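Local coordinates for leucine rich repeat and phosphatase domain containing protein (Entamoeba histolytica, PDB 3EMU) that belongs to the dual specificity phosphatase family, though its signature loop lacks the usual catalytic cysteine and arginine, so phosphatase activity is doubtful, at residues I104-L109 against I131-G136. Numbering follows the deposited sequence.
Sequences IVIAFL and IDIESG
I106 reaches out of helix 100-112 to meet two isoleucines of the connection that leads into helix 135-151, and three terminal methyl groups make the whole contact. The tighter approach is tip to tip: CD1 of I106 lies 3.6 Å from CD1 of I133. Both side chains are extended beyond CG1, and in both CG1 is anti to the carbonyl carbon (chi1 -67° in I106, -60° in I133). In I131 CG1 is instead anti to the backbone N; this side chain packs more loosely, crossing that of I106 at about a right angle, with the CD1 atoms of I106 and I131 4.1 Å apart. F121 of helix 117-127 touches both I106 and I131, and L141 of helix 135-151 also packs on I106, so the buried isoleucine sits where three helices converge.

D132 turns to the opposite side, into solvent, and S135, at the start of the helix, is also exposed. E134 occupies the N-cap position, its backbone N hydrogen-bonded to OD1 of N99, as G136 N is to OE2 of E64. These bonds tie the start of helix 135-151 to the loop that corresponds to the family's P-loop, which helix 100-112 follows, and to the loop carrying E64. Just 78 Å² is buried between 104-109 and 131-136; with no directional bond across it, the contact probably fixes little by itself.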
loop_
_atom_site.group_PDB
_atom_site.type_symbol
_atom_site.label_atom_id
_atom_site.label_comp_id
_atom_site.label_asym_id
_atom_site.label_seq_id
_atom_site.Cartn_x
_atom_site.Cartn_y
_atom_site.Cartn_z
ATOM N N ILE A 104 3.906 -1.559 0.588
ATOM C CA ILE A 104 2.945 -2.105 -0.361
ATOM C C ILE A 104 2.530 -1.087 -1.419
ATOM O O ILE A 104 2.390 -1.443 -2.601
ATOM C CB ILE A 104 1.673 -2.718 0.351
ATOM C CG1 ILE A 104 2.025 -4.004 1.072
ATOM C CG2 ILE A 104 0.506 -3.010 -0.643
ATOM C CD1 ILE A 104 2.527 -5.112 0.153
ATOM N N VAL A 105 2.267 0.149 -0.999
ATOM C CA VAL A 105 1.849 1.195 -1.928
ATOM C C VAL A 105 2.964 1.489 -2.951
ATOM O O VAL A 105 2.701 1.703 -4.143
ATOM C CB VAL A 105 1.367 2.498 -1.186
ATOM C CG1 VAL A 105 1.235 3.683 -2.124
ATOM C CG2 VAL A 105 0.003 2.263 -0.464
ATOM N N ILE A 106 4.206 1.494 -2.477
ATOM C CA ILE A 106 5.337 1.608 -3.349
ATOM C C ILE A 106 5.393 0.467 -4.421
ATOM O O ILE A 106 5.517 0.777 -5.601
ATOM C CB ILE A 106 6.639 1.711 -2.571
ATOM C CG1 ILE A 106 6.674 3.047 -1.794
ATOM C CG2 ILE A 106 7.856 1.580 -3.530
ATOM C CD1 ILE A 106 7.893 3.223 -0.863
ATOM N N ALA A 107 5.336 -0.805 -3.998
ATOM C CA ALA A 107 5.301 -1.936 -4.907
ATOM C C ALA A 107 4.220 -1.747 -5.986
ATOM O O ALA A 107 4.470 -1.944 -7.205
ATOM C CB ALA A 107 5.077 -3.218 -4.149
ATOM N N PHE A 108 3.020 -1.353 -5.543
ATOM C CA PHE A 108 1.934 -1.093 -6.449
ATOM C C PHE A 108 2.238 -0.047 -7.541
ATOM O O PHE A 108 1.947 -0.271 -8.718
ATOM C CB PHE A 108 0.661 -0.702 -5.705
ATOM C CG PHE A 108 -0.441 -0.287 -6.627
ATOM C CD1 PHE A 108 -1.153 -1.263 -7.383
ATOM C CD2 PHE A 108 -0.743 1.061 -6.812
ATOM C CE1 PHE A 108 -2.147 -0.901 -8.294
ATOM C CE2 PHE A 108 -1.738 1.429 -7.717
ATOM C CZ PHE A 108 -2.436 0.440 -8.466
ATOM N N LEU A 109 2.768 1.109 -7.160
ATOM C CA LEU A 109 3.080 2.171 -8.112
ATOM C C LEU A 109 4.279 1.811 -9.011
ATOM O O LEU A 109 4.323 2.226 -10.172
ATOM C CB LEU A 109 3.424 3.444 -7.361
ATOM C CG LEU A 109 2.383 4.158 -6.480
ATOM C CD1 LEU A 109 3.101 5.311 -5.714
ATOM C CD2 LEU A 109 1.212 4.713 -7.281
ATOM N N ILE A 131 6.529 8.484 6.338
ATOM C CA ILE A 131 7.119 7.244 5.829
ATOM C C ILE A 131 8.412 6.807 6.561
ATOM O O ILE A 131 9.406 7.568 6.686
ATOM C CB ILE A 131 7.350 7.354 4.275
ATOM C CG1 ILE A 131 7.690 5.998 3.667
ATOM C CG2 ILE A 131 8.371 8.476 3.902
ATOM C CD1 ILE A 131 7.550 5.975 2.127
ATOM N N ASP A 132 8.432 5.565 7.032
ATOM C CA ASP A 132 9.634 5.086 7.708
ATOM C C ASP A 132 9.741 3.587 7.605
ATOM O O ASP A 132 9.331 2.831 8.501
ATOM C CB ASP A 132 9.669 5.570 9.173
ATOM C CG ASP A 132 10.971 5.192 9.889
ATOM O OD1 ASP A 132 11.979 4.809 9.225
ATOM O OD2 ASP A 132 10.963 5.249 11.133
ATOM N N ILE A 133 10.289 3.148 6.482
ATOM C CA ILE A 133 10.182 1.736 6.135
ATOM C C ILE A 133 11.434 1.060 6.604
ATOM O O ILE A 133 12.499 1.528 6.282
ATOM C CB ILE A 133 9.970 1.529 4.574
ATOM C CG1 ILE A 133 8.687 2.239 4.147
ATOM C CG2 ILE A 133 9.959 0.010 4.213
ATOM C CD1 ILE A 133 8.471 2.399 2.625
ATOM N N GLU A 134 11.318 -0.037 7.338
ATOM C CA GLU A 134 12.497 -0.825 7.724
ATOM C C GLU A 134 13.340 -1.322 6.531
ATOM O O GLU A 134 12.811 -1.718 5.495
ATOM C CB GLU A 134 12.088 -2.009 8.612
ATOM C CG GLU A 134 11.348 -1.609 9.888
ATOM C CD GLU A 134 10.930 -2.817 10.747
ATOM O OE1 GLU A 134 10.591 -3.916 10.226
ATOM O OE2 GLU A 134 10.940 -2.644 11.991
ATOM N N SER A 135 14.659 -1.332 6.691
ATOM C CA SER A 135 15.547 -1.702 5.579
ATOM C C SER A 135 15.346 -3.123 4.973
ATOM O O SER A 135 15.549 -3.291 3.764
ATOM C CB SER A 135 17.019 -1.495 5.945
ATOM O OG SER A 135 17.352 -2.401 6.977
ATOM N N GLY A 136 14.960 -4.127 5.765
ATOM C CA GLY A 136 14.576 -5.408 5.180
ATOM C C GLY A 136 13.405 -5.320 4.184
ATOM O O GLY A 136 13.356 -6.050 3.173
#